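Local coordinates for putative NAD(P)H nitroreductase MhqN (Bacillus subtilis, PDB 3BEM), which probably acts as an FMN-dependent, NAD(P)H-using nitroreductase that may contribute to the breakdown of aromatic compounds, at residues B[162-176]-B[188-202]. The protein carries 3 engineered substitutions. Residues are numbered along the deposited sequence; the frame is centred on the assembly and turned at random.
Sequences GWDTCPMIGFDAEAV and VVMMITIGKEKTESR. With FMN (flavin mononucleotide), chain G.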
loop_
_atom_site.group_PDB
_atom_site.type_symbol
_atom_site.label_atom_id
_atom_site.label_comp_id
_atom_site.label_asym_id
_atom_site.label_seq_id
_atom_site.Cartn_x
_atom_site.Cartn_y
_atom_site.Cartn_z
ATOM N N GLY B 162 -8.813 14.076 10.084
ATOM C CA GLY B 162 -9.086 14.029 11.499
ATOM C C GLY B 162 -9.792 12.784 12.002
ATOM O O GLY B 162 -10.261 12.765 13.164
ATOM N N TRP B 163 -9.785 11.725 11.203
ATOM C CA TRP B 163 -10.414 10.465 11.593
ATOM C C TRP B 163 -9.351 9.411 11.937
ATOM O O TRP B 163 -8.219 9.429 11.405
ATOM C CB TRP B 163 -11.288 9.957 10.455
ATOM C CG TRP B 163 -12.482 10.788 10.189
ATOM C CD1 TRP B 163 -12.557 11.885 9.369
ATOM C CD2 TRP B 163 -13.793 10.622 10.752
ATOM N NE1 TRP B 163 -13.823 12.411 9.388
ATOM C CE2 TRP B 163 -14.613 11.651 10.219
ATOM C CE3 TRP B 163 -14.356 9.701 11.640
ATOM C CZ2 TRP B 163 -15.963 11.785 10.562
ATOM C CZ3 TRP B 163 -15.684 9.832 11.972
ATOM C CH2 TRP B 163 -16.480 10.870 11.442
ATOM N N ASP B 164 -9.744 8.445 12.754
ATOM C CA ASP B 164 -8.912 7.274 13.046
ATOM C C ASP B 164 -9.345 6.076 12.208
ATOM O O ASP B 164 -10.502 5.933 11.865
ATOM C CB ASP B 164 -9.006 6.936 14.525
ATOM C CG ASP B 164 -8.548 8.096 15.369
ATOM O OD1 ASP B 164 -7.380 8.570 15.160
ATOM O OD2 ASP B 164 -9.345 8.590 16.169
ATOM N N THR B 165 -8.398 5.203 11.891
ATOM C CA THR B 165 -8.703 3.965 11.132
ATOM C C THR B 165 -7.957 2.801 11.755
ATOM O O THR B 165 -7.067 3.006 12.593
ATOM C CB THR B 165 -8.360 4.028 9.621
ATOM O OG1 THR B 165 -6.943 4.257 9.457
ATOM C CG2 THR B 165 -9.173 5.080 8.878
ATOM N N CYS B 166 -8.428 1.590 11.459
ATOM C CA CYS B 166 -7.704 0.351 11.781
ATOM C C CYS B 166 -7.788 -0.528 10.553
ATOM O O CYS B 166 -8.877 -0.924 10.179
ATOM C CB CYS B 166 -8.281 -0.327 12.995
ATOM S SG CYS B 166 -7.160 -1.679 13.486
ATOM N N PRO B 167 -6.663 -0.839 9.910
ATOM C CA PRO B 167 -6.620 -1.833 8.845
ATOM C C PRO B 167 -6.744 -3.189 9.480
ATOM O O PRO B 167 -6.270 -3.391 10.610
ATOM C CB PRO B 167 -5.262 -1.638 8.232
ATOM C CG PRO B 167 -4.431 -1.140 9.350
ATOM C CD PRO B 167 -5.311 -0.357 10.274
HETATM N N MSE B 168 -7.392 -4.113 8.801
HETATM C CA MSE B 168 -7.757 -5.418 9.345
HETATM C C MSE B 168 -7.640 -6.523 8.281
HETATM O O MSE B 168 -8.075 -6.365 7.146
HETATM C CB MSE B 168 -9.195 -5.384 9.921
HETATM C CG MSE B 168 -9.395 -4.263 10.926
HETATM SE SE MSE B 168 -11.286 -3.997 11.260
HETATM C CE MSE B 168 -11.646 -5.668 12.245
ATOM N N ILE B 169 -7.064 -7.630 8.703
ATOM C CA ILE B 169 -7.045 -8.853 7.907
ATOM C C ILE B 169 -7.682 -10.003 8.672
ATOM O O ILE B 169 -7.860 -11.099 8.134
ATOM C CB ILE B 169 -5.610 -9.214 7.478
ATOM C CG1 ILE B 169 -5.596 -10.198 6.300
ATOM C CG2 ILE B 169 -4.785 -9.749 8.684
ATOM C CD1 ILE B 169 -6.248 -9.722 5.080
ATOM N N GLY B 170 -8.048 -9.757 9.925
ATOM C CA GLY B 170 -8.723 -10.720 10.761
ATOM C C GLY B 170 -10.185 -10.939 10.456
ATOM O O GLY B 170 -11.023 -10.596 11.227
ATOM N N PHE B 171 -10.473 -11.461 9.276
ATOM C CA PHE B 171 -11.838 -11.729 8.799
ATOM C C PHE B 171 -11.864 -12.903 7.858
ATOM O O PHE B 171 -10.845 -13.246 7.252
ATOM C CB PHE B 171 -12.463 -10.483 8.148
ATOM C CG PHE B 171 -11.801 -10.047 6.887
ATOM C CD1 PHE B 171 -12.150 -10.606 5.671
ATOM C CD2 PHE B 171 -10.814 -9.054 6.914
ATOM C CE1 PHE B 171 -11.518 -10.199 4.494
ATOM C CE2 PHE B 171 -10.172 -8.651 5.734
ATOM C CZ PHE B 171 -10.525 -9.233 4.520
ATOM N N ASP B 172 -13.058 -13.500 7.733
ATOM C CA ASP B 172 -13.311 -14.605 6.810
ATOM C C ASP B 172 -13.787 -13.992 5.487
ATOM O O ASP B 172 -14.912 -13.513 5.380
ATOM C CB ASP B 172 -14.384 -15.510 7.442
ATOM C CG ASP B 172 -14.781 -16.697 6.577
ATOM O OD1 ASP B 172 -14.624 -16.699 5.337
ATOM O OD2 ASP B 172 -15.316 -17.644 7.179
ATOM N N ALA B 173 -12.916 -13.982 4.479
ATOM C CA ALA B 173 -13.175 -13.314 3.196
ATOM C C ALA B 173 -14.406 -13.866 2.505
ATOM O O ALA B 173 -15.233 -13.109 2.004
ATOM C CB ALA B 173 -11.991 -13.424 2.271
ATOM N N GLU B 174 -14.517 -15.183 2.494
ATOM C CA GLU B 174 -15.683 -15.861 1.926
ATOM C C GLU B 174 -16.996 -15.436 2.575
ATOM O O GLU B 174 -17.971 -15.180 1.887
ATOM C CB GLU B 174 -15.561 -17.366 2.151
ATOM C CG GLU B 174 -14.647 -18.100 1.218
ATOM C CD GLU B 174 -15.045 -19.577 1.151
ATOM O OE1 GLU B 174 -16.169 -19.849 0.665
ATOM O OE2 GLU B 174 -14.266 -20.446 1.608
ATOM N N ALA B 175 -17.005 -15.381 3.897
ATOM C CA ALA B 175 -18.177 -14.940 4.627
ATOM C C ALA B 175 -18.551 -13.500 4.285
ATOM O O ALA B 175 -19.747 -13.156 4.106
ATOM C CB ALA B 175 -17.933 -15.099 6.119
ATOM N N VAL B 176 -17.533 -12.635 4.243
ATOM C CA VAL B 176 -17.742 -11.245 3.890
ATOM C C VAL B 176 -18.327 -11.161 2.503
ATOM O O VAL B 176 -19.246 -10.382 2.249
ATOM C CB VAL B 176 -16.419 -10.427 3.984
ATOM C CG1 VAL B 176 -16.581 -9.033 3.353
ATOM C CG2 VAL B 176 -15.967 -10.338 5.471
ATOM N N VAL B 188 -11.057 -9.742 -1.682
ATOM C CA VAL B 188 -11.245 -8.911 -0.510
ATOM C C VAL B 188 -9.859 -8.724 0.147
ATOM O O VAL B 188 -9.352 -9.599 0.856
ATOM C CB VAL B 188 -12.266 -9.452 0.497
ATOM C CG1 VAL B 188 -12.507 -8.419 1.597
ATOM C CG2 VAL B 188 -13.592 -9.798 -0.163
ATOM N N VAL B 189 -9.209 -7.622 -0.191
ATOM C CA VAL B 189 -7.800 -7.406 0.137
ATOM C C VAL B 189 -7.597 -6.996 1.606
ATOM O O VAL B 189 -6.679 -7.453 2.243
ATOM C CB VAL B 189 -7.175 -6.411 -0.827
ATOM C CG1 VAL B 189 -5.702 -5.996 -0.400
ATOM C CG2 VAL B 189 -7.306 -6.937 -2.323
HETATM N N MSE B 190 -8.488 -6.174 2.122
HETATM C CA MSE B 190 -8.469 -5.787 3.524
HETATM C C MSE B 190 -9.768 -5.161 3.915
HETATM O O MSE B 190 -10.584 -4.839 3.070
HETATM C CB MSE B 190 -7.276 -4.866 3.877
HETATM C CG MSE B 190 -7.210 -3.513 3.513
HETATM SE SE MSE B 190 -5.452 -2.810 4.321
HETATM C CE MSE B 190 -4.524 -3.433 2.780
HETATM N N MSE B 191 -9.933 -5.061 5.217
HETATM C CA MSE B 191 -11.028 -4.341 5.828
HETATM C C MSE B 191 -10.408 -3.124 6.539
HETATM O O MSE B 191 -9.317 -3.203 7.080
HETATM C CB MSE B 191 -11.747 -5.284 6.787
HETATM C CG MSE B 191 -12.873 -4.699 7.539
HETATM SE SE MSE B 191 -13.608 -6.126 8.742
HETATM C CE MSE B 191 -14.154 -7.267 7.309
ATOM N N ILE B 192 -11.088 -1.987 6.517
ATOM C CA ILE B 192 -10.652 -0.821 7.268
ATOM C C ILE B 192 -11.827 -0.283 8.023
ATOM O O ILE B 192 -12.832 0.087 7.396
ATOM C CB ILE B 192 -10.098 0.296 6.362
ATOM C CG1 ILE B 192 -8.931 -0.255 5.491
ATOM C CG2 ILE B 192 -9.626 1.490 7.206
ATOM C CD1 ILE B 192 -8.456 0.725 4.394
ATOM N N THR B 193 -11.689 -0.200 9.335
ATOM C CA THR B 193 -12.666 0.533 10.136
ATOM C C THR B 193 -12.234 1.969 10.244
ATOM O O THR B 193 -11.036 2.274 10.304
ATOM C CB THR B 193 -12.889 -0.072 11.526
ATOM O OG1 THR B 193 -11.655 -0.443 12.123
ATOM C CG2 THR B 193 -13.791 -1.262 11.444
ATOM N N ILE B 194 -13.217 2.875 10.322
ATOM C CA ILE B 194 -12.959 4.296 10.480
ATOM C C ILE B 194 -13.885 4.841 11.567
ATOM O O ILE B 194 -15.024 4.397 11.715
ATOM C CB ILE B 194 -13.124 5.052 9.125
ATOM C CG1 ILE B 194 -12.718 6.510 9.294
ATOM C CG2 ILE B 194 -14.593 4.919 8.583
ATOM C CD1 ILE B 194 -12.584 7.240 7.982
ATOM N N GLY B 195 -13.392 5.803 12.356
ATOM C CA GLY B 195 -14.145 6.390 13.407
ATOM C C GLY B 195 -13.300 7.294 14.242
ATOM O O GLY B 195 -12.306 7.808 13.750
ATOM N N LYS B 196 -13.706 7.505 15.498
ATOM C CA LYS B 196 -12.953 8.348 16.441
ATOM C C LYS B 196 -12.576 7.453 17.610
ATOM O O LYS B 196 -13.460 6.828 18.248
ATOM C CB LYS B 196 -13.764 9.541 16.908
ATOM C CG LYS B 196 -14.217 10.511 15.790
ATOM C CD LYS B 196 -13.088 11.214 15.030
ATOM C CE LYS B 196 -13.656 12.229 13.967
ATOM N NZ LYS B 196 -14.240 13.469 14.501
ATOM N N GLU B 197 -11.281 7.374 17.888
ATOM C CA GLU B 197 -10.777 6.609 19.027
ATOM C C GLU B 197 -10.607 7.537 20.225
ATOM O O GLU B 197 -10.203 8.669 20.048
ATOM C CB GLU B 197 -9.459 5.930 18.658
ATOM C CG GLU B 197 -8.814 5.201 19.810
ATOM C CD GLU B 197 -7.734 4.259 19.409
ATOM O OE1 GLU B 197 -6.790 4.698 18.732
ATOM O OE2 GLU B 197 -7.797 3.079 19.840
ATOM N N LYS B 198 -10.869 7.060 21.437
ATOM C CA LYS B 198 -10.502 7.854 22.629
ATOM C C LYS B 198 -8.976 7.850 22.815
ATOM O O LYS B 198 -8.390 6.805 23.039
ATOM C CB LYS B 198 -11.174 7.330 23.883
ATOM C CG LYS B 198 -10.860 8.195 25.095
ATOM C CD LYS B 198 -11.730 7.863 26.289
ATOM C CE LYS B 198 -11.703 9.029 27.257
ATOM N NZ LYS B 198 -11.916 8.643 28.659
ATOM N N THR B 199 -8.361 9.023 22.715
ATOM C CA THR B 199 -6.911 9.140 22.699
ATOM C C THR B 199 -6.288 8.880 24.063
ATOM O O THR B 199 -5.205 8.308 24.147
ATOM C CB THR B 199 -6.466 10.537 22.275
ATOM O OG1 THR B 199 -7.215 10.952 21.133
ATOM C CG2 THR B 199 -4.963 10.545 21.931
ATOM N N GLU B 200 -6.966 9.315 25.120
ATOM C CA GLU B 200 -6.479 9.111 26.472
ATOM C C GLU B 200 -6.301 7.615 26.767
ATOM O O GLU B 200 -5.461 7.238 27.575
ATOM C CB GLU B 200 -7.426 9.772 27.493
ATOM N N SER B 201 -7.068 6.767 26.098
ATOM C CA SER B 201 -7.037 5.329 26.379
ATOM C C SER B 201 -6.084 4.491 25.464
ATOM O O SER B 201 -6.012 3.264 25.614
ATOM C CB SER B 201 -8.470 4.776 26.310
ATOM N N ARG B 202 -5.373 5.144 24.532
ATOM C CA ARG B 202 -4.411 4.459 23.651
ATOM C C ARG B 202 -3.167 3.926 24.338
ATOM O O ARG B 202 -2.475 4.669 25.032
ATOM C CB ARG B 202 -3.866 5.425 22.619
ATOM C CG ARG B 202 -4.665 5.566 21.409
ATOM C CD ARG B 202 -3.941 6.509 20.493
ATOM N NE ARG B 202 -4.787 6.911 19.390
ATOM C CZ ARG B 202 -4.546 7.969 18.632
ATOM N NH1 ARG B 202 -3.483 8.732 18.865
ATOM N NH2 ARG B 202 -5.377 8.257 17.634
HETATM N N1 FMN G . -5.634 -4.702 13.917
HETATM C C2 FMN G . -6.695 -5.356 14.491
HETATM O O2 FMN G . -7.061 -4.966 15.606
HETATM N N3 FMN G . -7.328 -6.386 13.843
HETATM C C4 FMN G . -6.896 -6.856 12.614
HETATM O O4 FMN G . -7.600 -7.708 12.032
HETATM C C4A FMN G . -5.821 -6.190 12.029
HETATM N N5 FMN G . -5.326 -6.624 10.796
HETATM C C5A FMN G . -4.333 -5.870 10.199
HETATM C C6 FMN G . -3.930 -6.235 8.902
HETATM C C7 FMN G . -2.943 -5.483 8.256
HETATM C C7M FMN G . -2.761 -5.712 6.759
HETATM C C8 FMN G . -2.339 -4.399 8.879
HETATM C C8M FMN G . -1.589 -3.368 8.040
HETATM C C9 FMN G . -2.694 -4.064 10.186
HETATM C C9A FMN G . -3.710 -4.771 10.829
HETATM N N10 FMN G . -4.122 -4.419 12.131
HETATM C C10 FMN G . -5.197 -5.108 12.677
HETATM C "C1'" FMN G . -3.381 -3.360 12.870
HETATM C "C2'" FMN G . -1.964 -3.726 13.321
HETATM O "O2'" FMN G . -2.057 -4.509 14.501
HETATM C "C3'" FMN G . -1.218 -2.428 13.590
HETATM O "O3'" FMN G . -1.110 -1.719 12.325
HETATM C "C4'" FMN G . 0.136 -2.607 14.280
HETATM O "O4'" FMN G . -0.055 -3.202 15.577
HETATM C "C5'" FMN G . 0.838 -1.228 14.421
HETATM O "O5'" FMN G . 0.046 -0.269 15.160
HETATM P P FMN G . 0.170 1.269 14.715
HETATM O O1P FMN G . 1.600 1.665 14.891
HETATM O O2P FMN G . -0.282 1.168 13.303
HETATM O O3P FMN G . -0.759 2.045 15.614
#
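Asp164 and Gly195 exchange two backbone hydrogen bonds, and Cys166 with Thr193 and Met168 with Met191 do the same. These three antiparallel hydrogen-bonded pairs satisfy the facing N-H and C=O groups of strands 164-168 and 186-195. Cys166 O also receives a weak bond from Thr193 OG1. The Asp164 carboxylate reaches past the end of strand 186-195 and uses both oxygens. OD2 accepts Glu197 N at 2.9 Å in a nearly straight bond (175°), and OD1 makes a salt bridge to Arg202 NH2 at 3.2 Å. Arg202 NE hydrogen-bonds Glu197 OE1 within a second salt bridge, completing a three-residue network. Glu197 OE2 accepts from the backbone of Ser27 and Asn28.

The Lys196 chain is folded at chi2 (-63°), which helps bring CE over one face of the Trp163 indole. CE lies 3.6 Å from the centroid of the six-membered ring, and NZ makes a cation-pi contact. With an alanine in place of Trp163, Lys196 is likely to lose this partner and its end could turn. At the other end, Phe171 CE1 packs on Val188 CG1 at 3.5 Å.

Ile169 N donates to FMN N5 at 2.9 Å and Gly170 N to FMN O4 at 3.0 Å, two of the bonds that hold the flavin. Strand 164-168 is one of the two outer strands of this chain's sheet. Strand 186-195 separates it from strand 88-95, helix 136-161 packs on Thr165, and helix 82-85 touches Met168.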